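Local coordinates for protein biuret hydrolase (Pseudomonas sp., PDB 6C62) that hydrolyses 1-carboxybiuret to urea-1,3-dicarboxylate and ammonia, a step in the bacterial degradation of atrazine, at residues 203-208 and 348-353; 26-31 and 39-44; 301-306 and 336-341. One frame throughout, in Å; residues are numbered along the deposited sequence.

Interaction 1: 203-208 and 348-353; sequences VHSIDH and RFRRVY
R350 reaches from helix 340-360 of the amidase fold to the loop before strand 208-213, where two nitrogens of its guanidinium grip one backbone oxygen of S205. R350 NH1 lies 2.8 Å from S205 O with an N-H...O angle of 157°; R350 NH2 is 3.2 Å from S205 O and its bond is more bent. The oxygen sits at the guanidinium edge, in plane, while both donors meet the carbonyl from one face, tilted off its plane. With CG opposite the backbone N (chi1 -165°) and the chain extended as far as NE, R350 spans the distance from its helix. I206 CG1 approaches R350 NH2 obliquely at 3.9 Å. In the next shell, R350 NH2 also donates to F406 O, S205 OG bonds to E308, and an aromatic residue of another protein's chain makes a cation-pi contact with R350. A leucine in place of R350 would probably leave the buried S205 carbonyl and F406 O without these donors. The I206 side chain is about 10 Å from that of S174, probably the serine that forms the acyl-ester intermediate. The loop is itself tied back: V203 N donates to D207 OD1 at 3.0 Å, on the syn side of the carboxylate but well out of its plane.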
ATOM      1  N   VAL A 203      -2.263  -8.861  10.204  1.00 10.38           N
ATOM      2  CA  VAL A 203      -2.601  -8.102   8.962  1.00 10.06           C
ATOM      3  C   VAL A 203      -1.849  -6.781   9.050  1.00  9.67           C
ATOM      4  O   VAL A 203      -2.222  -5.880   9.791  1.00  8.72           O
ATOM      5  CB  VAL A 203      -4.113  -7.866   8.863  1.00 10.61           C
ATOM      6  CG1 VAL A 203      -4.512  -7.133   7.574  1.00 10.47           C
ATOM      7  CG2 VAL A 203      -4.878  -9.163   9.038  1.00 11.34           C
ATOM      8  N   HIS A 204      -0.785  -6.647   8.290  1.00  9.94           N
ATOM      9  CA  HIS A 204       0.012  -5.424   8.313  1.00 11.19           C
ATOM     10  C   HIS A 204      -0.851  -4.164   8.040  1.00 10.81           C
ATOM     11  O   HIS A 204      -0.652  -3.101   8.645  1.00  9.99           O
ATOM     12  CB  HIS A 204       1.125  -5.523   7.238  1.00 12.61           C
ATOM     13  CG  HIS A 204       2.133  -6.588   7.483  1.00 13.71           C
ATOM     14  ND1 HIS A 204       2.662  -7.367   6.462  1.00 15.23           N
ATOM     15  CD2 HIS A 204       2.780  -6.941   8.624  1.00 13.88           C
ATOM     16  CE1 HIS A 204       3.583  -8.169   6.998  1.00 17.39           C
ATOM     17  NE2 HIS A 204       3.658  -7.938   8.307  1.00 14.95           N
ATOM     18  N   SER A 205      -1.810  -4.294   7.135  1.00 10.84           N
ATOM     19  CA  SER A 205      -2.661  -3.161   6.756  1.00 11.02           C
ATOM     20  C   SER A 205      -3.717  -2.756   7.823  1.00 11.02           C
ATOM     21  O   SER A 205      -4.385  -1.711   7.675  1.00  9.62           O
ATOM     22  CB  SER A 205      -3.423  -3.483   5.445  1.00 11.47           C
ATOM     23  OG  SER A 205      -2.613  -3.499   4.269  1.00 12.27           O
ATOM     24  N   ILE A 206      -3.960  -3.595   8.846  1.00 10.02           N
ATOM     25  CA  ILE A 206      -5.062  -3.318   9.781  1.00 10.08           C
ATOM     26  C   ILE A 206      -4.772  -3.517  11.259  1.00 10.26           C
ATOM     27  O   ILE A 206      -5.528  -3.019  12.097  1.00 11.72           O
ATOM     28  CB  ILE A 206      -6.352  -4.121   9.381  1.00 10.61           C
ATOM     29  CG1 ILE A 206      -6.637  -4.116   7.858  1.00 10.35           C
ATOM     30  CG2 ILE A 206      -7.575  -3.544  10.059  1.00 11.28           C
ATOM     31  CD1 ILE A 206      -7.805  -5.007   7.474  1.00 10.52           C
ATOM     32  N   ASP A 207      -3.694  -4.198  11.651  1.00 11.14           N
ATOM     33  CA  ASP A 207      -3.443  -4.465  13.087  1.00 10.93           C
ATOM     34  C   ASP A 207      -3.293  -3.212  13.905  1.00  9.05           C
ATOM     35  O   ASP A 207      -2.536  -2.320  13.515  1.00  9.40           O
ATOM     36  CB  ASP A 207      -2.147  -5.272  13.352  1.00 11.97           C
ATOM     37  CG  ASP A 207      -2.148  -6.677  12.780  1.00 14.05           C
ATOM     38  OD1 ASP A 207      -3.210  -7.248  12.529  1.00 14.13           O
ATOM     39  OD2 ASP A 207      -0.973  -7.196  12.593  1.00 16.93           O
ATOM     40  N   HIS A 208      -3.954  -3.172  15.062  1.00  9.30           N
ATOM     41  CA  HIS A 208      -3.798  -2.131  16.076  1.00  9.63           C
ATOM     42  C   HIS A 208      -3.415  -2.804  17.416  1.00 10.66           C
ATOM     43  O   HIS A 208      -3.812  -3.941  17.680  1.00 10.15           O
ATOM     44  CB  HIS A 208      -5.131  -1.457  16.405  1.00 10.02           C
ATOM     45  CG  HIS A 208      -5.846  -0.791  15.281  1.00 10.14           C
ATOM     46  ND1 HIS A 208      -6.524  -1.475  14.291  1.00 10.99           N
ATOM     47  CD2 HIS A 208      -6.179   0.512  15.132  1.00 10.82           C
ATOM     48  CE1 HIS A 208      -7.164  -0.600  13.520  1.00 11.84           C
ATOM     49  NE2 HIS A 208      -6.978   0.614  14.017  1.00 11.44           N
ATOM     50  N   ARG A 348      -8.669  -0.342  -3.071  1.00  9.05           N
ATOM     51  CA  ARG A 348      -9.148   0.854  -3.788  1.00  9.33           C
ATOM     52  C   ARG A 348     -10.399   1.394  -3.112  1.00  8.98           C
ATOM     53  O   ARG A 348     -10.543   2.607  -2.926  1.00  9.01           O
ATOM     54  CB  ARG A 348      -9.392   0.541  -5.263  1.00  9.76           C
ATOM     55  CG  ARG A 348      -8.129   0.303  -6.014  1.00 11.36           C
ATOM     56  CD  ARG A 348      -8.237  -0.246  -7.416  1.00 13.10           C
ATOM     57  NE  ARG A 348      -8.898   0.710  -8.289  1.00 13.80           N
ATOM     58  CZ  ARG A 348      -9.665   0.391  -9.335  1.00 14.44           C
ATOM     59  NH1 ARG A 348      -9.826  -0.836  -9.746  1.00 14.70           N
ATOM     60  NH2 ARG A 348     -10.218   1.344 -10.044  1.00 16.47           N
ATOM     61  N   PHE A 349     -11.283   0.490  -2.689  1.00  8.88           N
ATOM     62  CA  PHE A 349     -12.438   0.864  -1.893  1.00  9.33           C
ATOM     63  C   PHE A 349     -12.016   1.543  -0.605  1.00  8.50           C
ATOM     64  O   PHE A 349     -12.661   2.478  -0.147  1.00  7.75           O
ATOM     65  CB  PHE A 349     -13.350  -0.329  -1.628  1.00 11.00           C
ATOM     66  CG  PHE A 349     -14.406  -0.058  -0.595  1.00 11.46           C
ATOM     67  CD1 PHE A 349     -15.505   0.707  -0.930  1.00 14.00           C
ATOM     68  CD2 PHE A 349     -14.272  -0.495   0.680  1.00 12.96           C
ATOM     69  CE1 PHE A 349     -16.484   1.053   0.009  1.00 14.68           C
ATOM     70  CE2 PHE A 349     -15.252  -0.174   1.637  1.00 14.36           C
ATOM     71  CZ  PHE A 349     -16.369   0.579   1.280  1.00 14.02           C
ATOM     72  N   ARG A 350     -10.939   1.077   0.008  1.00  8.71           N
ATOM     73  CA  ARG A 350     -10.533   1.630   1.289  1.00  8.91           C
ATOM     74  C   ARG A 350     -10.234   3.155   1.207  1.00  8.83           C
ATOM     75  O   ARG A 350     -10.442   3.861   2.179  1.00  8.80           O
ATOM     76  CB  ARG A 350      -9.314   0.873   1.856  1.00  9.55           C
ATOM     77  CG  ARG A 350      -9.094   1.171   3.327  1.00  9.56           C
ATOM     78  CD  ARG A 350      -7.927   0.441   3.903  1.00  9.47           C
ATOM     79  NE  ARG A 350      -7.970   0.361   5.349  1.00  9.03           N
ATOM     80  CZ  ARG A 350      -7.018  -0.200   6.071  1.00  9.17           C
ATOM     81  NH1 ARG A 350      -5.902  -0.697   5.512  1.00  9.44           N
ATOM     82  NH2 ARG A 350      -7.168  -0.242   7.385  1.00  9.53           N
ATOM     83  N   ARG A 351      -9.686   3.638   0.082  1.00  9.49           N
ATOM     84  CA  ARG A 351      -9.513   5.083  -0.143  1.00 11.06           C
ATOM     85  C   ARG A 351     -10.860   5.833  -0.082  1.00  9.46           C
ATOM     86  O   ARG A 351     -10.980   6.836   0.590  1.00  9.48           O
ATOM     87  CB  ARG A 351      -8.771   5.391  -1.458  1.00 13.38           C
ATOM     88  CG  ARG A 351      -8.782   6.883  -1.859  1.00 13.35           C
ATOM     89  CD  ARG A 351      -7.904   7.149  -3.080  1.00 14.35           C
ATOM     90  NE  ARG A 351      -6.519   6.879  -2.773  1.00 13.49           N
ATOM     91  CZ  ARG A 351      -5.676   7.681  -2.130  1.00 14.38           C
ATOM     92  NH1 ARG A 351      -6.029   8.880  -1.767  1.00 14.72           N
ATOM     93  NH2 ARG A 351      -4.442   7.257  -1.869  1.00 14.71           N
ATOM     94  N   VAL A 352     -11.841   5.304  -0.761  1.00 10.48           N
ATOM     95  CA  VAL A 352     -13.196   5.901  -0.812  1.00 11.35           C
ATOM     96  C   VAL A 352     -13.791   5.881   0.591  1.00 11.49           C
ATOM     97  O   VAL A 352     -14.339   6.852   1.063  1.00 11.54           O
ATOM     98  CB  VAL A 352     -14.095   5.107  -1.794  1.00 13.11           C
ATOM     99  CG1 VAL A 352     -15.536   5.576  -1.697  1.00 14.58           C
ATOM    100  CG2 VAL A 352     -13.624   5.329  -3.222  1.00 14.89           C
ATOM    101  N   TYR A 353     -13.655   4.757   1.279  1.00 10.70           N
ATOM    102  CA  TYR A 353     -14.157   4.566   2.639  1.00  9.94           C
ATOM    103  C   TYR A 353     -13.535   5.537   3.591  1.00 10.10           C
ATOM    104  O   TYR A 353     -14.268   6.131   4.397  1.00  9.66           O
ATOM    105  CB  TYR A 353     -13.922   3.128   3.062  1.00 10.60           C
ATOM    106  CG  TYR A 353     -14.581   2.643   4.301  1.00 10.37           C
ATOM    107  CD1 TYR A 353     -15.932   2.422   4.324  1.00 10.92           C
ATOM    108  CD2 TYR A 353     -13.835   2.306   5.428  1.00 11.26           C
ATOM    109  CE1 TYR A 353     -16.580   1.935   5.433  1.00 11.30           C
ATOM    110  CE2 TYR A 353     -14.458   1.810   6.551  1.00 11.93           C
ATOM    111  CZ  TYR A 353     -15.863   1.620   6.537  1.00 12.74           C
ATOM    112  OH  TYR A 353     -16.478   1.082   7.610  1.00 14.44           O
TER

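Interaction 2: 26-31 and 39-44; sequences ATIGAT and TCRTVE
R41 lays one face of its guanidinium over the CG2 methyl of I28, joining strand 38-41, an outermost strand of the large mixed amidase sheet within this chain, to helix 17-35 just before it in sequence. The methyl stands 3.6 Å from the guanidinium plane, offset toward the rim rather than centred. I28 CG2 is 3.7 Å from R41 NE and 3.9 Å from R41 CD, so the methyl rests against the junction of the aliphatic arm and the charged head. The two side chains run past one another in opposite directions: I28 points from the helix toward the strand, and R41 from the strand toward the helix. In I28, CG2 lies opposite the backbone N and is the branch that does the touching. R41, extended from CG to NE, carries its head on past I28 to the next residue, where R41 NH1 comes 3.7 Å from G29 CA at an oblique angle. No hydrogen bond crosses between the segments; the contact is van der Waals packing of a flat cation on a methyl and a glycine carbon. I28 is buried and also touches Q162, whereas R41 and G29 are exposed, so the pair spans the border between interior and solvent. Around R41 the strand is irregular: T39 and C40 both face G117 in a classic beta bulge, and T42 centres an inverse gamma turn that leads into helix 43-58. T42 OG1 is hydrogen-bonded to L114 O. On the helix, T31 OG1 pairs with Q162 NE2 and also donates to T27 O at 2.7 Å. T31 N reaches that same T27 oxygen from the opposite face of the carbonyl, and the hydroxyl sits above the carbonyl plane.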
ATOM      1  N   ALA A  26      -0.234 -14.732  43.623  1.00 16.85           N
ATOM      2  CA  ALA A  26      -1.044 -15.674  44.365  1.00 16.35           C
ATOM      3  C   ALA A  26      -2.459 -15.786  43.733  1.00 17.58           C
ATOM      4  O   ALA A  26      -3.004 -16.869  43.625  1.00 19.48           O
ATOM      5  CB  ALA A  26      -1.127 -15.236  45.814  1.00 17.66           C
ATOM      6  N   THR A  27      -3.037 -14.670  43.292  1.00 14.60           N
ATOM      7  CA  THR A  27      -4.340 -14.741  42.588  1.00 15.96           C
ATOM      8  C   THR A  27      -4.267 -15.548  41.284  1.00 15.73           C
ATOM      9  O   THR A  27      -5.136 -16.377  40.981  1.00 15.91           O
ATOM     10  CB  THR A  27      -4.857 -13.342  42.289  1.00 16.35           C
ATOM     11  OG1 THR A  27      -4.923 -12.628  43.524  1.00 16.39           O
ATOM     12  CG2 THR A  27      -6.269 -13.370  41.663  1.00 17.61           C
ATOM     13  N   ILE A  28      -3.186 -15.359  40.539  1.00 15.37           N
ATOM     14  CA  ILE A  28      -2.994 -16.117  39.310  1.00 15.71           C
ATOM     15  C   ILE A  28      -2.899 -17.608  39.674  1.00 15.99           C
ATOM     16  O   ILE A  28      -3.565 -18.447  39.049  1.00 15.01           O
ATOM     17  CB  ILE A  28      -1.752 -15.623  38.543  1.00 14.91           C
ATOM     18  CG1 ILE A  28      -2.043 -14.228  37.991  1.00 15.54           C
ATOM     19  CG2 ILE A  28      -1.393 -16.589  37.411  1.00 16.29           C
ATOM     20  CD1 ILE A  28      -0.769 -13.472  37.603  1.00 16.54           C
ATOM     21  N   GLY A  29      -2.087 -17.930  40.683  1.00 16.39           N
ATOM     22  CA  GLY A  29      -1.896 -19.325  41.112  1.00 16.84           C
ATOM     23  C   GLY A  29      -3.217 -19.946  41.495  1.00 18.65           C
ATOM     24  O   GLY A  29      -3.486 -21.091  41.145  1.00 19.75           O
ATOM     25  N   ALA A  30      -4.052 -19.201  42.203  1.00 20.90           N
ATOM     26  CA  ALA A  30      -5.331 -19.759  42.656  1.00 23.02           C
ATOM     27  C   ALA A  30      -6.444 -19.844  41.629  1.00 24.81           C
ATOM     28  O   ALA A  30      -7.327 -20.696  41.781  1.00 25.64           O
ATOM     29  CB  ALA A  30      -5.834 -19.018  43.861  1.00 23.07           C
ATOM     30  N   THR A  31      -6.440 -18.999  40.593  1.00 20.65           N
ATOM     31  CA  THR A  31      -7.567 -18.891  39.657  1.00 19.89           C
ATOM     32  C   THR A  31      -7.268 -19.369  38.244  1.00 17.54           C
ATOM     33  O   THR A  31      -8.184 -19.707  37.508  1.00 15.00           O
ATOM     34  CB  THR A  31      -8.048 -17.419  39.522  1.00 22.77           C
ATOM     35  OG1 THR A  31      -6.952 -16.586  39.038  1.00 23.99           O
ATOM     36  CG2 THR A  31      -8.560 -16.901  40.874  1.00 25.19           C
ATOM     37  N   THR A  39      -0.265 -17.997  29.570  1.00 13.16           N
ATOM     38  CA  THR A  39       0.547 -19.034  28.981  1.00 14.46           C
ATOM     39  C   THR A  39       1.948 -19.017  29.506  1.00 18.63           C
ATOM     40  O   THR A  39       2.707 -19.980  29.219  1.00 20.44           O
ATOM     41  CB  THR A  39       0.638 -18.922  27.437  1.00 15.08           C
ATOM     42  OG1 THR A  39       1.043 -17.593  27.016  1.00 14.31           O
ATOM     43  CG2 THR A  39      -0.722 -19.228  26.822  1.00 15.25           C
ATOM     44  N   CYS A  40       2.358 -17.934  30.172  1.00 17.12           N
ATOM     45  CA  CYS A  40       3.667 -17.886  30.750  1.00 20.42           C
ATOM     46  C   CYS A  40       3.734 -16.886  31.883  1.00 18.66           C
ATOM     47  O   CYS A  40       3.106 -15.842  31.802  1.00 17.64           O
ATOM     48  CB  CYS A  40       4.640 -17.682  29.628  1.00 24.09           C
ATOM     49  SG  CYS A  40       5.374 -16.127  29.520  1.00 31.45           S
ATOM     50  N   ARG A  41       4.348 -17.252  32.972  1.00 16.89           N
ATOM     51  CA  ARG A  41       4.406 -16.372  34.160  1.00 19.91           C
ATOM     52  C   ARG A  41       5.862 -15.939  34.353  1.00 19.56           C
ATOM     53  O   ARG A  41       6.727 -16.784  34.564  1.00 21.90           O
ATOM     54  CB  ARG A  41       3.899 -17.063  35.398  1.00 21.87           C
ATOM     55  CG  ARG A  41       2.478 -17.523  35.240  1.00 25.42           C
ATOM     56  CD  ARG A  41       1.995 -18.253  36.493  1.00 28.97           C
ATOM     57  NE  ARG A  41       0.918 -19.191  36.177  1.00 32.04           N
ATOM     58  CZ  ARG A  41       0.258 -19.954  37.067  1.00 35.90           C
ATOM     59  NH1 ARG A  41       0.552 -19.931  38.374  1.00 31.70           N
ATOM     60  NH2 ARG A  41      -0.699 -20.778  36.620  1.00 34.06           N
ATOM     61  N   THR A  42       6.133 -14.636  34.240  1.00 15.50           N
ATOM     62  CA  THR A  42       7.484 -14.088  34.340  1.00 15.38           C
ATOM     63  C   THR A  42       7.834 -13.718  35.774  1.00 16.35           C
ATOM     64  O   THR A  42       7.963 -12.539  36.140  1.00 16.50           O
ATOM     65  CB  THR A  42       7.678 -12.896  33.378  1.00 15.12           C
ATOM     66  OG1 THR A  42       6.648 -11.917  33.579  1.00 14.76           O
ATOM     67  CG2 THR A  42       7.582 -13.421  31.940  1.00 15.91           C
ATOM     68  N   VAL A  43       7.972 -14.719  36.605  1.00 17.13           N
ATOM     69  CA  VAL A  43       7.937 -14.527  38.085  1.00 16.73           C
ATOM     70  C   VAL A  43       9.174 -13.816  38.577  1.00 17.26           C
ATOM     71  O   VAL A  43       9.101 -12.858  39.359  1.00 19.22           O
ATOM     72  CB  VAL A  43       7.750 -15.896  38.788  1.00 19.02           C
ATOM     73  CG1 VAL A  43       7.871 -15.785  40.293  1.00 22.99           C
ATOM     74  CG2 VAL A  43       6.378 -16.428  38.477  1.00 21.07           C
ATOM     75  N   GLU A  44      10.316 -14.289  38.139  1.00 16.66           N
ATOM     76  CA  GLU A  44      11.585 -13.711  38.494  1.00 19.63           C
ATOM     77  C   GLU A  44      11.698 -12.236  38.012  1.00 17.68           C
ATOM     78  O   GLU A  44      12.134 -11.362  38.758  1.00 15.83           O
ATOM     79  CB  GLU A  44      12.732 -14.559  37.895  1.00 22.72           C
ATOM     80  CG  GLU A  44      14.110 -14.155  38.392  1.00 30.62           C
ATOM     81  CD  GLU A  44      15.291 -14.950  37.793  1.00 36.92           C
ATOM     82  OE1 GLU A  44      15.068 -16.083  37.336  1.00 43.19           O
ATOM     83  OE2 GLU A  44      16.434 -14.429  37.779  1.00 43.91           O
TER

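Interaction 3: 301-306 and 336-341; sequences AFVITA and VLQPVA
V303 and A306, one helical turn apart on helix 294-312, face the chain running from V336 to Q338 just before helix 340-360, with CA atoms 8.1 Å apart for V303 and Q338 and 7.3 Å for A306 and V336. Q338 carries the contact, its terminal amide pushed against the helix backbone. Q338 NE2 donates to V303 O over 3.1 Å with an N-H...O angle of 154°. The oxygen lies close to the plane of the Q338 amide, and the donor comes in at a C=O...N angle of 123°, tilted a little from the carbonyl plane. CG beside the backbone N (chi1 -72°), followed by an extended chain, brings the amide to that carbonyl. The same Q338 NE2 is 3.7 Å from V303 CG1, the methyl opposite the V303 backbone N. On the other side of the amide, Q338 OE1 packs tightly at 3.2 Å from A306 CB. The Q338 amide thus meets a polar backbone atom through its nitrogen and a methyl through its oxygen, both on a buried helix surface. P339 follows at the N-cap position, and Q338 also packs on a polar side chain of another protein's chain. Helix 294-312 packs further on its neighbours: V303 touches W342, and I304 touches Y343 and A346, all of helix 340-360, while A301 and I304 touch F406 of helix 402-407. Across the contact, V336 rests on L314 and L317 of helix 314-319.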
ATOM      1  N   ALA A 301     -12.553  -5.290   4.779  1.00  9.00           N
ATOM      2  CA  ALA A 301     -11.693  -5.688   5.862  1.00  9.65           C
ATOM      3  C   ALA A 301     -11.467  -7.211   5.876  1.00  9.52           C
ATOM      4  O   ALA A 301     -10.359  -7.703   6.077  1.00  9.35           O
ATOM      5  CB  ALA A 301     -12.220  -5.254   7.173  1.00 10.25           C
ATOM      6  N   PHE A 302     -12.542  -7.936   5.624  1.00  9.72           N
ATOM      7  CA  PHE A 302     -12.538  -9.384   5.666  1.00  9.82           C
ATOM      8  C   PHE A 302     -11.649  -9.934   4.589  1.00  9.89           C
ATOM      9  O   PHE A 302     -10.824 -10.838   4.834  1.00  9.55           O
ATOM     10  CB  PHE A 302     -13.970  -9.911   5.544  1.00 10.98           C
ATOM     11  CG  PHE A 302     -14.129 -11.347   5.905  1.00 12.21           C
ATOM     12  CD1 PHE A 302     -13.760 -12.308   5.040  1.00 14.69           C
ATOM     13  CD2 PHE A 302     -14.678 -11.723   7.104  1.00 13.96           C
ATOM     14  CE1 PHE A 302     -13.863 -13.655   5.348  1.00 15.73           C
ATOM     15  CE2 PHE A 302     -14.856 -13.076   7.421  1.00 15.75           C
ATOM     16  CZ  PHE A 302     -14.437 -14.043   6.531  1.00 16.34           C
ATOM     17  N   VAL A 303     -11.780  -9.393   3.383  1.00  9.64           N
ATOM     18  CA  VAL A 303     -10.977  -9.782   2.234  1.00  9.03           C
ATOM     19  C   VAL A 303      -9.503  -9.539   2.443  1.00  8.30           C
ATOM     20  O   VAL A 303      -8.704 -10.440   2.202  1.00  8.29           O
ATOM     21  CB  VAL A 303     -11.541  -9.106   0.929  1.00 10.14           C
ATOM     22  CG1 VAL A 303     -10.560  -9.223  -0.211  1.00 10.12           C
ATOM     23  CG2 VAL A 303     -12.850  -9.774   0.511  1.00 10.61           C
ATOM     24  N   ILE A 304      -9.144  -8.366   2.875  1.00  7.70           N
ATOM     25  CA  ILE A 304      -7.743  -7.999   3.107  1.00  7.86           C
ATOM     26  C   ILE A 304      -7.130  -8.837   4.229  1.00  8.26           C
ATOM     27  O   ILE A 304      -6.034  -9.258   4.149  1.00  7.18           O
ATOM     28  CB  ILE A 304      -7.659  -6.494   3.411  1.00  7.51           C
ATOM     29  CG1 ILE A 304      -7.872  -5.748   2.082  1.00  8.05           C
ATOM     30  CG2 ILE A 304      -6.332  -6.062   4.020  1.00  7.47           C
ATOM     31  CD1 ILE A 304      -8.195  -4.264   2.231  1.00  8.37           C
ATOM     32  N   THR A 305      -7.900  -9.065   5.265  1.00  8.30           N
ATOM     33  CA  THR A 305      -7.468  -9.836   6.434  1.00  8.82           C
ATOM     34  C   THR A 305      -7.099 -11.250   6.016  1.00  8.87           C
ATOM     35  O   THR A 305      -6.043 -11.736   6.379  1.00  9.38           O
ATOM     36  CB  THR A 305      -8.566  -9.858   7.512  1.00  8.56           C
ATOM     37  OG1 THR A 305      -8.658  -8.535   8.097  1.00  9.55           O
ATOM     38  CG2 THR A 305      -8.272 -10.882   8.564  1.00  9.17           C
ATOM     39  N   ALA A 306      -8.002 -11.904   5.295  1.00  8.90           N
ATOM     40  CA  ALA A 306      -7.785 -13.297   4.951  1.00  8.81           C
ATOM     41  C   ALA A 306      -6.565 -13.470   4.035  1.00  8.65           C
ATOM     42  O   ALA A 306      -5.814 -14.379   4.200  1.00  7.78           O
ATOM     43  CB  ALA A 306      -9.023 -13.881   4.294  1.00  8.62           C
ATOM     44  N   VAL A 336      -5.500 -17.469   1.205  1.00 11.05           N
ATOM     45  CA  VAL A 336      -4.408 -17.604   0.195  1.00 11.76           C
ATOM     46  C   VAL A 336      -4.954 -17.812  -1.212  1.00 12.33           C
ATOM     47  O   VAL A 336      -4.328 -17.412  -2.185  1.00 12.33           O
ATOM     48  CB  VAL A 336      -3.499 -18.788   0.559  1.00 12.45           C
ATOM     49  CG1 VAL A 336      -2.573 -19.162  -0.566  1.00 14.32           C
ATOM     50  CG2 VAL A 336      -2.722 -18.469   1.816  1.00 13.57           C
ATOM     51  N   LEU A 337      -6.116 -18.484  -1.328  1.00 12.41           N
ATOM     52  CA  LEU A 337      -6.705 -18.806  -2.632  1.00 12.79           C
ATOM     53  C   LEU A 337      -7.568 -17.669  -3.228  1.00 12.97           C
ATOM     54  O   LEU A 337      -8.043 -17.808  -4.355  1.00 14.85           O
ATOM     55  CB  LEU A 337      -7.462 -20.126  -2.583  1.00 12.85           C
ATOM     56  CG  LEU A 337      -6.701 -21.310  -1.987  1.00 13.03           C
ATOM     57  CD1 LEU A 337      -7.525 -22.629  -2.050  1.00 13.46           C
ATOM     58  CD2 LEU A 337      -5.335 -21.513  -2.609  1.00 12.74           C
ATOM     59  N   GLN A 338      -7.703 -16.551  -2.535  1.00 12.31           N
ATOM     60  CA  GLN A 338      -8.590 -15.486  -2.985  1.00 13.01           C
ATOM     61  C   GLN A 338      -8.009 -14.819  -4.233  1.00 12.63           C
ATOM     62  O   GLN A 338      -6.813 -14.520  -4.296  1.00 12.50           O
ATOM     63  CB  GLN A 338      -8.813 -14.414  -1.899  1.00 13.11           C
ATOM     64  CG  GLN A 338      -9.686 -14.885  -0.772  1.00 13.30           C
ATOM     65  CD  GLN A 338      -9.785 -13.944   0.385  1.00 13.87           C
ATOM     66  OE1 GLN A 338     -10.336 -14.307   1.408  1.00 16.10           O
ATOM     67  NE2 GLN A 338      -9.310 -12.709   0.225  1.00 11.73           N
ATOM     68  N   PRO A 339      -8.838 -14.658  -5.278  1.00 11.83           N
ATOM     69  CA  PRO A 339      -8.379 -13.824  -6.434  1.00 11.49           C
ATOM     70  C   PRO A 339      -7.728 -12.471  -6.012  1.00 10.10           C
ATOM     71  O   PRO A 339      -8.189 -11.812  -5.118  1.00  9.69           O
ATOM     72  CB  PRO A 339      -9.673 -13.577  -7.215  1.00 11.01           C
ATOM     73  CG  PRO A 339     -10.542 -14.797  -6.897  1.00 11.60           C
ATOM     74  CD  PRO A 339     -10.200 -15.190  -5.474  1.00 10.70           C
ATOM     75  N   VAL A 340      -6.628 -12.125  -6.646  1.00 10.60           N
ATOM     76  CA  VAL A 340      -5.947 -10.871  -6.439  1.00 10.39           C
ATOM     77  C   VAL A 340      -6.879  -9.700  -6.807  1.00 10.02           C
ATOM     78  O   VAL A 340      -6.774  -8.626  -6.210  1.00  9.48           O
ATOM     79  CB  VAL A 340      -4.626 -10.808  -7.218  1.00 10.27           C
ATOM     80  CG1 VAL A 340      -4.856 -10.736  -8.725  1.00 10.86           C
ATOM     81  CG2 VAL A 340      -3.783  -9.631  -6.723  1.00 10.31           C
ATOM     82  N   ALA A 341      -7.823  -9.890  -7.723  1.00  9.70           N
ATOM     83  CA  ALA A 341      -8.784  -8.799  -7.977  1.00  9.41           C
ATOM     84  C   ALA A 341      -9.574  -8.356  -6.734  1.00  9.54           C
ATOM     85  O   ALA A 341      -9.893  -7.135  -6.588  1.00  9.11           O
ATOM     86  CB  ALA A 341      -9.748  -9.218  -9.055  1.00 10.58           C
TER

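How the interactions relate
Interactions 1 and 3 are buried, share helix 340-360 and touch each other, with I206 CD1 3.7 Å from T305 OG1 and V203 CG2 3.7 Å from T305 CA. Both send a long polar side chain to a backbone carbonyl, but interaction 1 spends a charged guanidinium on a loop about 10 Å from the probable acyl-ester serine, S174, measured between the side chains of I206 and S174, whereas interaction 3 uses a neutral amide on a helix. Both also touch the second subunit. Interaction 2 lies apart, its centre 37 Å from that of interaction 1 and 39 Å from that of interaction 3. It joins neighbouring elements at the sheet margin, is partly exposed, and packs its arginine without a hydrogen bond between its segments.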